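PDB 4NEK: enoyl-CoA hydratase/carnithine racemase from Magnetospirillum magneticum, which probably isomerises delta(3)-enoyl-CoA thioesters to their delta(2) forms and has the crotonase-like fold. Local coordinates for residues G29-F39 with G77-R85; A118-I129 with M155-V164. All blocks are in the same frame, centred on the assembly; numbering follows the deposited sequence.

Interaction 1 (G29-F39 with G77-R85)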
ATOM      1  N   GLY C  29      31.059   2.180  25.204  1.00 32.48           N
ATOM      2  CA  GLY C  29      32.233   2.741  24.532  1.00 30.61           C
ATOM      3  C   GLY C  29      33.116   1.707  23.853  1.00 33.11           C
ATOM      4  O   GLY C  29      33.639   1.969  22.758  1.00 30.12           O
ATOM      5  N   GLU C  30      33.356   0.575  24.524  1.00 34.54           N
ATOM      6  CA  GLU C  30      34.256  -0.438  23.944  1.00 37.70           C
ATOM      7  C   GLU C  30      33.688  -1.013  22.668  1.00 36.04           C
ATOM      8  O   GLU C  30      34.469  -1.384  21.804  1.00 34.20           O
ATOM      9  CB  GLU C  30      34.646  -1.610  24.869  1.00 42.70           C
ATOM     10  CG  GLU C  30      33.480  -2.294  25.555  1.00 47.04           C
ATOM     11  CD  GLU C  30      33.901  -3.338  26.596  1.00 54.85           C
ATOM     12  OE1 GLU C  30      34.497  -4.338  26.137  1.00 57.39           O
ATOM     13  OE2 GLU C  30      33.655  -3.164  27.848  1.00 66.45           O
HETATM   14  N   MSE C  31      32.352  -1.044  22.536  1.00 29.96           N
HETATM   15  CA  MSE C  31      31.725  -1.590  21.333  1.00 27.55           C
HETATM   16  C   MSE C  31      31.834  -0.603  20.216  1.00 25.18           C
HETATM   17  O   MSE C  31      32.307  -0.956  19.142  1.00 25.45           O
HETATM   18  CB  MSE C  31      30.297  -1.952  21.581  1.00 28.03           C
HETATM   19  CG  MSE C  31      30.274  -3.078  22.573  1.00 31.29           C
HETATM   20 SE   MSE C  31      28.421  -3.533  23.083  1.00 41.84          SE
HETATM   21  CE  MSE C  31      27.843  -4.375  21.393  1.00 40.99           C
ATOM     22  N   TYR C  32      31.541   0.657  20.486  1.00 24.44           N
ATOM     23  CA  TYR C  32      31.775   1.699  19.504  1.00 26.44           C
ATOM     24  C   TYR C  32      33.177   1.669  18.966  1.00 27.33           C
ATOM     25  O   TYR C  32      33.393   1.861  17.786  1.00 30.75           O
ATOM     26  CB  TYR C  32      31.509   3.096  20.074  1.00 27.99           C
ATOM     27  CG  TYR C  32      30.053   3.400  20.256  1.00 31.14           C
ATOM     28  CD1 TYR C  32      29.190   3.444  19.160  1.00 33.22           C
ATOM     29  CD2 TYR C  32      29.523   3.632  21.509  1.00 32.40           C
ATOM     30  CE1 TYR C  32      27.848   3.721  19.324  1.00 33.70           C
ATOM     31  CE2 TYR C  32      28.190   3.933  21.681  1.00 32.25           C
ATOM     32  CZ  TYR C  32      27.357   3.967  20.587  1.00 34.58           C
ATOM     33  OH  TYR C  32      26.015   4.201  20.779  1.00 38.38           O
ATOM     34  N   ALA C  33      34.147   1.476  19.844  1.00 28.56           N
ATOM     35  CA  ALA C  33      35.546   1.527  19.430  1.00 30.43           C
ATOM     36  C   ALA C  33      35.856   0.320  18.551  1.00 29.94           C
ATOM     37  O   ALA C  33      36.482   0.447  17.527  1.00 32.77           O
ATOM     38  CB  ALA C  33      36.471   1.568  20.649  1.00 26.91           C
ATOM     39  N   ALA C  34      35.446  -0.855  18.991  1.00 27.08           N
ATOM     40  CA  ALA C  34      35.666  -2.047  18.201  1.00 25.53           C
ATOM     41  C   ALA C  34      34.968  -1.962  16.846  1.00 23.87           C
ATOM     42  O   ALA C  34      35.518  -2.396  15.865  1.00 22.49           O
ATOM     43  CB  ALA C  34      35.178  -3.271  18.962  1.00 24.51           C
ATOM     44  N   LEU C  35      33.776  -1.376  16.810  1.00 24.49           N
ATOM     45  CA  LEU C  35      33.043  -1.221  15.555  1.00 25.70           C
ATOM     46  C   LEU C  35      33.730  -0.259  14.626  1.00 25.90           C
ATOM     47  O   LEU C  35      33.865  -0.534  13.455  1.00 27.60           O
ATOM     48  CB  LEU C  35      31.621  -0.725  15.800  1.00 26.48           C
ATOM     49  CG  LEU C  35      30.728  -1.718  16.504  1.00 27.67           C
ATOM     50  CD1 LEU C  35      29.465  -1.048  17.037  1.00 29.77           C
ATOM     51  CD2 LEU C  35      30.362  -2.836  15.580  1.00 28.52           C
ATOM     52  N   ALA C  36      34.175   0.869  15.145  1.00 26.06           N
ATOM     53  CA  ALA C  36      34.905   1.828  14.326  1.00 28.16           C
ATOM     54  C   ALA C  36      36.165   1.189  13.782  1.00 31.90           C
ATOM     55  O   ALA C  36      36.548   1.400  12.633  1.00 35.66           O
ATOM     56  CB  ALA C  36      35.244   3.067  15.132  1.00 25.52           C
ATOM     57  N   GLU C  37      36.837   0.418  14.613  1.00 34.22           N
ATOM     58  CA  GLU C  37      38.068  -0.232  14.189  1.00 40.69           C
ATOM     59  C   GLU C  37      37.774  -1.183  13.053  1.00 36.66           C
ATOM     60  O   GLU C  37      38.484  -1.194  12.057  1.00 36.39           O
ATOM     61  CB  GLU C  37      38.691  -0.987  15.350  1.00 47.51           C
ATOM     62  CG  GLU C  37      40.164  -1.334  15.211  1.00 58.94           C
ATOM     63  CD  GLU C  37      40.706  -2.008  16.483  1.00 76.19           C
ATOM     64  OE1 GLU C  37      40.237  -3.125  16.813  1.00 87.31           O
ATOM     65  OE2 GLU C  37      41.569  -1.414  17.186  1.00 86.33           O
ATOM     66  N   ALA C  38      36.735  -1.992  13.215  1.00 31.62           N
ATOM     67  CA  ALA C  38      36.353  -2.925  12.151  1.00 32.24           C
ATOM     68  C   ALA C  38      36.061  -2.238  10.794  1.00 29.46           C
ATOM     69  O   ALA C  38      36.425  -2.764   9.758  1.00 28.43           O
ATOM     70  CB  ALA C  38      35.168  -3.738  12.590  1.00 32.87           C
ATOM     71  N   PHE C  39      35.422  -1.082  10.813  1.00 26.21           N
ATOM     72  CA  PHE C  39      35.228  -0.336   9.585  1.00 29.49           C
ATOM     73  C   PHE C  39      36.503   0.186   9.007  1.00 29.79           C
ATOM     74  O   PHE C  39      36.698   0.123   7.821  1.00 31.29           O
ATOM     75  CB  PHE C  39      34.207   0.793   9.761  1.00 31.64           C
ATOM     76  CG  PHE C  39      32.816   0.309   9.572  1.00 35.62           C
ATOM     77  CD1 PHE C  39      32.180  -0.419  10.586  1.00 39.26           C
ATOM     78  CD2 PHE C  39      32.191   0.444   8.361  1.00 37.57           C
ATOM     79  CE1 PHE C  39      30.916  -0.947  10.410  1.00 41.21           C
ATOM     80  CE2 PHE C  39      30.915  -0.070   8.174  1.00 36.63           C
ATOM     81  CZ  PHE C  39      30.285  -0.777   9.196  1.00 40.25           C
ATOM     82  N   GLY C  77      33.096  14.619  19.151  1.00 37.54           N
ATOM     83  CA  GLY C  77      34.404  14.040  19.429  1.00 36.99           C
ATOM     84  C   GLY C  77      34.398  12.726  20.208  1.00 38.95           C
ATOM     85  O   GLY C  77      35.447  12.121  20.359  1.00 41.68           O
ATOM     86  N   SER C  78      33.234  12.217  20.625  1.00 34.93           N
ATOM     87  CA  SER C  78      33.177  10.931  21.299  1.00 33.71           C
ATOM     88  C   SER C  78      33.409   9.719  20.379  1.00 32.80           C
ATOM     89  O   SER C  78      33.451   9.781  19.157  1.00 29.62           O
ATOM     90  CB  SER C  78      31.821  10.753  21.957  1.00 37.67           C
ATOM     91  OG  SER C  78      30.801  10.572  20.976  1.00 38.19           O
ATOM     92  N   VAL C  79      33.588   8.590  21.022  1.00 32.82           N
ATOM     93  CA  VAL C  79      33.787   7.361  20.324  1.00 32.97           C
ATOM     94  C   VAL C  79      32.494   6.993  19.534  1.00 33.80           C
ATOM     95  O   VAL C  79      32.572   6.419  18.449  1.00 38.46           O
ATOM     96  CB  VAL C  79      34.273   6.271  21.323  1.00 31.38           C
ATOM     97  CG1 VAL C  79      33.149   5.776  22.232  1.00 30.89           C
ATOM     98  CG2 VAL C  79      34.901   5.112  20.594  1.00 32.04           C
ATOM     99  N   ALA C  80      31.327   7.337  20.052  1.00 30.10           N
ATOM    100  CA  ALA C  80      30.103   7.093  19.310  1.00 29.33           C
ATOM    101  C   ALA C  80      30.096   7.921  18.035  1.00 27.87           C
ATOM    102  O   ALA C  80      29.739   7.422  16.998  1.00 27.42           O
ATOM    103  CB  ALA C  80      28.882   7.417  20.158  1.00 27.68           C
ATOM    104  N   ASP C  81      30.491   9.173  18.138  1.00 29.63           N
ATOM    105  CA  ASP C  81      30.622  10.038  16.992  1.00 34.36           C
ATOM    106  C   ASP C  81      31.610   9.443  15.971  1.00 33.50           C
ATOM    107  O   ASP C  81      31.338   9.413  14.781  1.00 30.89           O
ATOM    108  CB  ASP C  81      31.092  11.407  17.480  1.00 42.14           C
ATOM    109  CG  ASP C  81      31.147  12.492  16.371  1.00 45.18           C
ATOM    110  OD1 ASP C  81      30.360  12.480  15.414  1.00 49.07           O
ATOM    111  OD2 ASP C  81      31.962  13.435  16.526  1.00 59.06           O
ATOM    112  N   ARG C  82      32.717   8.889  16.442  1.00 34.97           N
ATOM    113  CA  ARG C  82      33.695   8.278  15.534  1.00 37.52           C
ATOM    114  C   ARG C  82      33.032   7.131  14.749  1.00 35.72           C
ATOM    115  O   ARG C  82      33.193   7.001  13.545  1.00 36.33           O
ATOM    116  CB  ARG C  82      34.915   7.748  16.296  1.00 42.93           C
ATOM    117  CG  ARG C  82      36.275   8.007  15.605  1.00 54.41           C
ATOM    118  CD  ARG C  82      37.613   7.655  16.418  1.00 63.41           C
ATOM    119  NE  ARG C  82      37.506   7.767  17.906  1.00 77.74           N
ATOM    120  CZ  ARG C  82      37.515   8.910  18.627  1.00 79.96           C
ATOM    121  NH1 ARG C  82      37.629  10.098  18.024  1.00 78.73           N
ATOM    122  NH2 ARG C  82      37.401   8.866  19.964  1.00 68.65           N
ATOM    123  N   PHE C  83      32.306   6.273  15.436  1.00 31.68           N
ATOM    124  CA  PHE C  83      31.667   5.155  14.768  1.00 30.69           C
ATOM    125  C   PHE C  83      30.702   5.610  13.680  1.00 29.57           C
ATOM    126  O   PHE C  83      30.695   5.088  12.591  1.00 29.27           O
ATOM    127  CB  PHE C  83      30.903   4.323  15.791  1.00 32.15           C
ATOM    128  CG  PHE C  83      30.022   3.315  15.184  1.00 32.85           C
ATOM    129  CD1 PHE C  83      30.535   2.401  14.291  1.00 37.60           C
ATOM    130  CD2 PHE C  83      28.689   3.284  15.479  1.00 36.86           C
ATOM    131  CE1 PHE C  83      29.732   1.445  13.708  1.00 39.93           C
ATOM    132  CE2 PHE C  83      27.864   2.329  14.900  1.00 40.06           C
ATOM    133  CZ  PHE C  83      28.388   1.406  14.014  1.00 39.38           C
ATOM    134  N   ILE C  84      29.853   6.545  14.041  1.00 31.62           N
ATOM    135  CA  ILE C  84      28.841   7.054  13.153  1.00 34.61           C
ATOM    136  C   ILE C  84      29.508   7.640  11.931  1.00 30.82           C
ATOM    137  O   ILE C  84      29.118   7.339  10.807  1.00 28.74           O
ATOM    138  CB  ILE C  84      28.000   8.129  13.857  1.00 42.25           C
ATOM    139  CG1 ILE C  84      27.135   7.505  14.985  1.00 46.43           C
ATOM    140  CG2 ILE C  84      27.085   8.808  12.860  1.00 43.84           C
ATOM    141  CD1 ILE C  84      26.720   8.481  16.098  1.00 45.67           C
ATOM    142  N   ARG C  85      30.551   8.433  12.130  1.00 28.62           N
ATOM    143  CA  ARG C  85      31.276   8.998  10.973  1.00 25.79           C
ATOM    144  C   ARG C  85      31.909   7.916  10.139  1.00 26.27           C
ATOM    145  O   ARG C  85      31.884   7.988   8.910  1.00 27.00           O
ATOM    146  CB  ARG C  85      32.294  10.038  11.402  1.00 24.51           C
ATOM    147  CG  ARG C  85      31.614  11.285  11.915  1.00 24.67           C
ATOM    148  CD  ARG C  85      32.590  12.318  12.465  1.00 26.18           C
ATOM    149  NE  ARG C  85      31.854  13.455  13.021  1.00 27.69           N
ATOM    150  CZ  ARG C  85      31.540  14.566  12.371  1.00 29.64           C
ATOM    151  NH1 ARG C  85      31.965  14.752  11.134  1.00 31.90           N
ATOM    152  NH2 ARG C  85      30.786  15.506  12.968  1.00 32.05           N
TER
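Phe83 of helix 79-85 packs as a knob into a hole on helix 29-39 formed by Tyr32, Leu35, Ala36 and Phe39. Its CB lies 3.9 Å from Tyr32 CD1 and also lies near the Tyr32 carbonyl oxygen. With chi1 at 169°, CG is anti to the backbone N and the ring reaches across to the other helix. The two sides of the ring meet different residues: CD2 meets Tyr32 CD1 at 3.7 Å, near the plane of the tyrosine ring, whereas CD1 and CE1 both rest against Leu35 CB, CE1 at 3.6 Å. CE1 also approaches Phe39 CE1 at 4.2 Å, and CZ ends 4.0 Å from Leu35 CD1, a methyl placed over one ring face in a CH-pi contact. One turn earlier, Ala80 CB lies over one face of the Tyr32 ring in a CH-pi contact, 3.8 Å from the centroid and 9° off the ring normal. Val79 closes the contact toward the N-termini with both methyls: CG1 touches Tyr32 CB while CG2 lies 3.9 Å from Ala33 CB. The segment axes run in the same direction at 29°, 8.4 Å apart at closest approach. Tyr32 OH hydrogen-bonds Asn64. Leu35 also packs on Val5 and Val16 of strands 5-10 and 13-18, and Phe39 stacks on Phe51 of strand 50-54, while Tyr32 and Ile84 both touch Ile105 of helix 105-108.

Interaction 2 (A118-I129 with M155-V164)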
ATOM      1  N   ALA C 118      15.012  -6.729   7.551  1.00 19.10           N
ATOM      2  CA  ALA C 118      14.521  -6.808   8.901  1.00 18.84           C
ATOM      3  C   ALA C 118      13.633  -7.997   9.128  1.00 18.71           C
ATOM      4  O   ALA C 118      12.925  -8.419   8.231  1.00 19.88           O
ATOM      5  CB  ALA C 118      13.707  -5.574   9.184  1.00 20.73           C
ATOM      6  N   ALA C 119      13.663  -8.540  10.333  1.00 19.64           N
ATOM      7  CA  ALA C 119      12.795  -9.655  10.680  1.00 22.98           C
ATOM      8  C   ALA C 119      11.439  -9.142  11.054  1.00 25.57           C
ATOM      9  O   ALA C 119      11.307  -7.986  11.444  1.00 31.88           O
ATOM     10  CB  ALA C 119      13.359 -10.418  11.839  1.00 23.79           C
ATOM     11  N   PRO C 120      10.411  -9.976  10.927  1.00 30.03           N
ATOM     12  CA  PRO C 120       9.019  -9.629  11.228  1.00 31.09           C
ATOM     13  C   PRO C 120       8.815  -8.946  12.566  1.00 32.64           C
ATOM     14  O   PRO C 120       8.073  -7.949  12.639  1.00 35.76           O
ATOM     15  CB  PRO C 120       8.329 -10.981  11.231  1.00 31.94           C
ATOM     16  CG  PRO C 120       9.052 -11.737  10.204  1.00 32.32           C
ATOM     17  CD  PRO C 120      10.490 -11.315  10.322  1.00 32.68           C
ATOM     18  N   GLY C 121       9.450  -9.393  13.635  1.00 27.71           N
ATOM     19  CA  GLY C 121       9.181  -8.649  14.894  1.00 27.19           C
ATOM     20  C   GLY C 121       9.988  -7.377  15.177  1.00 24.72           C
ATOM     21  O   GLY C 121       9.974  -6.863  16.283  1.00 24.56           O
ATOM     22  N   THR C 122      10.663  -6.809  14.193  1.00 23.01           N
ATOM     23  CA  THR C 122      11.548  -5.688  14.507  1.00 21.79           C
ATOM     24  C   THR C 122      10.794  -4.452  14.993  1.00 22.16           C
ATOM     25  O   THR C 122       9.750  -4.072  14.447  1.00 22.85           O
ATOM     26  CB  THR C 122      12.373  -5.292  13.300  1.00 20.92           C
ATOM     27  OG1 THR C 122      12.998  -6.459  12.754  1.00 20.98           O
ATOM     28  CG2 THR C 122      13.420  -4.306  13.656  1.00 21.68           C
ATOM     29  N   ARG C 123      11.326  -3.846  16.036  1.00 22.79           N
ATOM     30  CA  ARG C 123      10.730  -2.661  16.650  1.00 27.11           C
ATOM     31  C   ARG C 123      11.725  -1.491  16.547  1.00 25.75           C
ATOM     32  O   ARG C 123      12.827  -1.568  17.070  1.00 25.01           O
ATOM     33  CB  ARG C 123      10.418  -2.980  18.068  1.00 27.21           C
ATOM     34  CG  ARG C 123       9.579  -1.976  18.795  1.00 33.35           C
ATOM     35  CD  ARG C 123       9.340  -2.452  20.231  1.00 33.44           C
ATOM     36  NE  ARG C 123       8.855  -1.334  21.013  1.00 38.24           N
ATOM     37  CZ  ARG C 123       9.607  -0.480  21.712  1.00 44.20           C
ATOM     38  NH1 ARG C 123      10.916  -0.616  21.763  1.00 47.02           N
ATOM     39  NH2 ARG C 123       9.031   0.535  22.362  1.00 47.84           N
ATOM     40  N   PHE C 124      11.354  -0.463  15.800  1.00 23.25           N
ATOM     41  CA  PHE C 124      12.233   0.672  15.565  1.00 24.19           C
ATOM     42  C   PHE C 124      11.830   1.783  16.508  1.00 26.47           C
ATOM     43  O   PHE C 124      10.640   1.974  16.768  1.00 26.37           O
ATOM     44  CB  PHE C 124      12.089   1.175  14.144  1.00 24.11           C
ATOM     45  CG  PHE C 124      12.405   0.148  13.104  1.00 23.22           C
ATOM     46  CD1 PHE C 124      11.420  -0.711  12.661  1.00 24.72           C
ATOM     47  CD2 PHE C 124      13.694   0.024  12.595  1.00 21.49           C
ATOM     48  CE1 PHE C 124      11.716  -1.686  11.719  1.00 25.40           C
ATOM     49  CE2 PHE C 124      13.996  -0.927  11.664  1.00 22.79           C
ATOM     50  CZ  PHE C 124      13.006  -1.784  11.213  1.00 24.36           C
ATOM     51  N   HIS C 125      12.796   2.525  17.047  1.00 27.10           N
ATOM     52  CA  HIS C 125      12.445   3.574  18.015  1.00 26.06           C
ATOM     53  C   HIS C 125      13.535   4.594  18.125  1.00 25.60           C
ATOM     54  O   HIS C 125      14.680   4.236  18.236  1.00 21.67           O
ATOM     55  CB  HIS C 125      12.200   2.929  19.375  1.00 27.14           C
ATOM     56  CG  HIS C 125      11.423   3.775  20.317  1.00 28.74           C
ATOM     57  ND1 HIS C 125      11.212   3.411  21.629  1.00 29.93           N
ATOM     58  CD2 HIS C 125      10.822   4.977  20.156  1.00 30.36           C
ATOM     59  CE1 HIS C 125      10.520   4.354  22.239  1.00 30.52           C
ATOM     60  NE2 HIS C 125      10.254   5.308  21.362  1.00 29.92           N
HETATM   61  N   MSE C 126      13.147   5.864  18.072  1.00 28.85           N
HETATM   62  CA  MSE C 126      14.049   6.981  18.294  1.00 31.12           C
HETATM   63  C   MSE C 126      13.538   7.851  19.428  1.00 28.58           C
HETATM   64  O   MSE C 126      13.039   8.938  19.188  1.00 28.77           O
HETATM   65  CB  MSE C 126      14.117   7.773  17.010  1.00 32.75           C
HETATM   66  CG  MSE C 126      14.895   6.935  16.005  1.00 38.21           C
HETATM   67 SE   MSE C 126      14.660   7.667  14.176  1.00 45.57          SE
HETATM   68  CE  MSE C 126      14.658   6.033  13.070  1.00 49.98           C
ATOM     69  N   PRO C 127      13.724   7.420  20.681  1.00 28.59           N
ATOM     70  CA  PRO C 127      13.121   8.072  21.835  1.00 29.86           C
ATOM     71  C   PRO C 127      13.897   9.267  22.460  1.00 29.42           C
ATOM     72  O   PRO C 127      13.654   9.593  23.612  1.00 36.21           O
ATOM     73  CB  PRO C 127      13.082   6.929  22.841  1.00 31.72           C
ATOM     74  CG  PRO C 127      14.396   6.237  22.620  1.00 29.62           C
ATOM     75  CD  PRO C 127      14.646   6.355  21.118  1.00 30.88           C
ATOM     76  N   PHE C 128      14.762   9.925  21.697  1.00 26.21           N
ATOM     77  CA  PHE C 128      15.516  11.073  22.141  1.00 27.11           C
ATOM     78  C   PHE C 128      14.699  12.103  22.909  1.00 25.54           C
ATOM     79  O   PHE C 128      15.071  12.492  23.991  1.00 22.28           O
ATOM     80  CB  PHE C 128      16.175  11.744  20.948  1.00 30.62           C
ATOM     81  CG  PHE C 128      16.948  10.786  20.116  1.00 36.57           C
ATOM     82  CD1 PHE C 128      18.179  10.312  20.559  1.00 36.37           C
ATOM     83  CD2 PHE C 128      16.439  10.320  18.895  1.00 39.03           C
ATOM     84  CE1 PHE C 128      18.889   9.402  19.785  1.00 38.06           C
ATOM     85  CE2 PHE C 128      17.142   9.400  18.132  1.00 39.94           C
ATOM     86  CZ  PHE C 128      18.360   8.928  18.589  1.00 37.91           C
ATOM     87  N   ILE C 129      13.589  12.535  22.346  1.00 24.28           N
ATOM     88  CA  ILE C 129      12.767  13.516  23.001  1.00 24.29           C
ATOM     89  C   ILE C 129      12.352  13.081  24.408  1.00 23.77           C
ATOM     90  O   ILE C 129      12.257  13.922  25.305  1.00 24.78           O
ATOM     91  CB  ILE C 129      11.508  13.856  22.178  1.00 24.21           C
ATOM     92  CG1 ILE C 129      10.718  14.982  22.829  1.00 23.19           C
ATOM     93  CG2 ILE C 129      10.586  12.650  22.037  1.00 24.72           C
ATOM     94  CD1 ILE C 129      11.525  16.240  23.080  1.00 22.79           C
HETATM   95  N   MSE C 155       8.055   9.993  14.791  1.00 25.92           N
HETATM   96  CA  MSE C 155       9.231   9.281  15.270  1.00 27.04           C
HETATM   97  C   MSE C 155      10.050  10.109  16.187  1.00 25.76           C
HETATM   98  O   MSE C 155      10.445   9.647  17.244  1.00 25.52           O
HETATM   99  CB  MSE C 155      10.124   8.878  14.107  1.00 29.46           C
HETATM  100  CG  MSE C 155       9.421   8.019  13.047  1.00 33.31           C
HETATM  101 SE   MSE C 155      10.477   7.852  11.388  1.00 39.34          SE
HETATM  102  CE  MSE C 155      12.262   7.736  12.071  1.00 52.69           C
ATOM    103  N   LEU C 156      10.292  11.357  15.801  1.00 24.13           N
ATOM    104  CA  LEU C 156      11.240  12.199  16.487  1.00 24.81           C
ATOM    105  C   LEU C 156      10.631  13.165  17.508  1.00 24.33           C
ATOM    106  O   LEU C 156      11.267  13.498  18.506  1.00 24.77           O
ATOM    107  CB  LEU C 156      12.025  13.012  15.461  1.00 26.70           C
ATOM    108  CG  LEU C 156      12.792  12.181  14.450  1.00 28.47           C
ATOM    109  CD1 LEU C 156      13.615  13.068  13.546  1.00 30.90           C
ATOM    110  CD2 LEU C 156      13.714  11.190  15.130  1.00 30.16           C
HETATM  111  N   MSE C 157       9.423  13.657  17.257  1.00 24.19           N
HETATM  112  CA  MSE C 157       8.814  14.635  18.140  1.00 23.97           C
HETATM  113  C   MSE C 157       7.898  13.959  19.117  1.00 23.65           C
HETATM  114  O   MSE C 157       7.916  14.295  20.286  1.00 25.17           O
HETATM  115  CB  MSE C 157       8.171  15.733  17.311  1.00 24.91           C
HETATM  116  CG  MSE C 157       9.251  16.596  16.641  1.00 26.32           C
HETATM  117 SE   MSE C 157       8.484  17.968  15.431  1.00 35.62          SE
HETATM  118  CE  MSE C 157       7.326  18.896  16.701  1.00 34.62           C
ATOM    119  N   LEU C 158       7.039  13.045  18.664  1.00 26.48           N
ATOM    120  CA  LEU C 158       6.209  12.249  19.582  1.00 25.38           C
ATOM    121  C   LEU C 158       7.050  11.166  20.199  1.00 27.44           C
ATOM    122  O   LEU C 158       6.675  10.617  21.225  1.00 29.91           O
ATOM    123  CB  LEU C 158       5.049  11.595  18.879  1.00 26.14           C
ATOM    124  CG  LEU C 158       3.907  12.472  18.416  1.00 30.26           C
ATOM    125  CD1 LEU C 158       2.834  11.649  17.747  1.00 28.61           C
ATOM    126  CD2 LEU C 158       3.291  13.210  19.598  1.00 34.56           C
ATOM    127  N   GLY C 159       8.165  10.803  19.564  1.00 24.97           N
ATOM    128  CA  GLY C 159       9.033   9.773  20.121  1.00 25.05           C
ATOM    129  C   GLY C 159       8.392   8.388  20.141  1.00 23.90           C
ATOM    130  O   GLY C 159       8.622   7.615  21.046  1.00 21.91           O
ATOM    131  N   GLU C 160       7.602   8.091  19.134  1.00 22.72           N
ATOM    132  CA  GLU C 160       6.873   6.848  19.083  1.00 26.00           C
ATOM    133  C   GLU C 160       7.574   5.758  18.293  1.00 23.88           C
ATOM    134  O   GLU C 160       8.145   6.010  17.232  1.00 22.06           O
ATOM    135  CB  GLU C 160       5.505   7.070  18.483  1.00 28.67           C
ATOM    136  CG  GLU C 160       4.560   7.733  19.467  1.00 35.82           C
ATOM    137  CD  GLU C 160       3.187   8.037  18.864  1.00 39.68           C
ATOM    138  OE1 GLU C 160       2.996   7.784  17.634  1.00 42.32           O
ATOM    139  OE2 GLU C 160       2.318   8.543  19.622  1.00 38.38           O
ATOM    140  N   PRO C 161       7.531   4.523  18.805  1.00 23.36           N
ATOM    141  CA  PRO C 161       8.151   3.423  18.106  1.00 23.37           C
ATOM    142  C   PRO C 161       7.334   3.054  16.903  1.00 21.95           C
ATOM    143  O   PRO C 161       6.172   3.401  16.834  1.00 24.07           O
ATOM    144  CB  PRO C 161       8.126   2.297  19.130  1.00 24.29           C
ATOM    145  CG  PRO C 161       7.034   2.605  20.032  1.00 23.81           C
ATOM    146  CD  PRO C 161       7.002   4.107  20.105  1.00 26.04           C
ATOM    147  N   PHE C 162       7.945   2.394  15.933  1.00 20.42           N
ATOM    148  CA  PHE C 162       7.226   1.985  14.745  1.00 18.94           C
ATOM    149  C   PHE C 162       7.782   0.668  14.284  1.00 18.69           C
ATOM    150  O   PHE C 162       8.778   0.204  14.834  1.00 18.66           O
ATOM    151  CB  PHE C 162       7.308   3.055  13.642  1.00 18.91           C
ATOM    152  CG  PHE C 162       8.703   3.374  13.187  1.00 18.73           C
ATOM    153  CD1 PHE C 162       9.487   4.298  13.895  1.00 19.25           C
ATOM    154  CD2 PHE C 162       9.237   2.753  12.082  1.00 17.91           C
ATOM    155  CE1 PHE C 162      10.792   4.596  13.482  1.00 19.47           C
ATOM    156  CE2 PHE C 162      10.535   3.029  11.668  1.00 18.97           C
ATOM    157  CZ  PHE C 162      11.308   3.957  12.369  1.00 19.35           C
ATOM    158  N   GLY C 163       7.087   0.082  13.297  1.00 18.63           N
ATOM    159  CA  GLY C 163       7.280  -1.284  12.889  1.00 18.61           C
ATOM    160  C   GLY C 163       7.708  -1.373  11.455  1.00 19.40           C
ATOM    161  O   GLY C 163       7.952  -0.353  10.801  1.00 18.91           O
ATOM    162  N   VAL C 164       7.790  -2.609  10.984  1.00 18.30           N
ATOM    163  CA  VAL C 164       8.261  -2.905   9.653  1.00 19.44           C
ATOM    164  C   VAL C 164       7.353  -2.358   8.556  1.00 20.25           C
ATOM    165  O   VAL C 164       7.845  -2.065   7.453  1.00 21.24           O
ATOM    166  CB  VAL C 164       8.478  -4.420   9.459  1.00 19.99           C
ATOM    167  CG1 VAL C 164       9.609  -4.902  10.359  1.00 19.96           C
ATOM    168  CG2 VAL C 164       7.192  -5.223   9.744  1.00 19.30           C
TER
HETATM  169  O   HOH W   1       7.297  -4.331  13.443  1.00 22.04           O
HETATM  170  O   HOH W   2      13.023  11.663  19.549  1.00 24.07           O
HETATM  171  O   HOH W   3      10.710   6.914  17.287  1.00 25.51           O
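A single antiparallel bridge joins Phe124, in strand 123-125, to Phe162, in the loop that follows helix 149-156. It is a hydrogen-bonded pair: Phe124 N donates to Phe162 O at 2.8 Å, and Phe162 N returns a bond to Phe124 O at 2.9 Å. A chi1 of 60° places the Phe162 ring over Phe124 CB, which sits 3.5 Å from the ring centroid in a CH-pi contact. The two aromatic rings are nearly parallel, 12° apart, but slid so that they barely overlap. Strand 123-125 has strand 101-103 as a parallel neighbour, and the bridge adds Phe162 as an antiparallel partner. His125 lies between prolines, Pro161 CB over one ring face and Pro127 CB over the opposite one, and its NE2 donates in the ring plane to Gly159 O at 2.8 Å, although it meets that oxygen from above the carbonyl plane. Selenomethionine Met126 sets SE 3.8 Å from Leu156 CD2. Three waters fill in the backbone bonding: one links Thr122 O to Val164 N, another joins Met126 O, Leu156 O and Ile129 N, and a third binds Met126 N, Met155 O and Glu160 O. Glu160 OE2 forms a salt bridge with Lys192 of the second subunit.

In the fold
Interactions 1 and 2 follow one another along the chain; their centres are 23 Å apart and their nearest atoms about 9 Å. Both touch helix 105-108, interaction 1 at Ile105 and interaction 2 at Ser107 and Thr108. Residues 29-39 cover one part of the main sheet, whereas residues 118-129 leave the strand 115-118 of that same sheet for the small parallel pair with 101-103. The segments of both reach the second subunit, Arg85 of 77-85 by a hydrogen bond to its Thr220 and Glu160 by a salt bridge to its Lys192; interaction 2 also packs on a third. As in other crotonase-like enzymes, a backbone oxyanion hole probably polarises the thioester carbonyl.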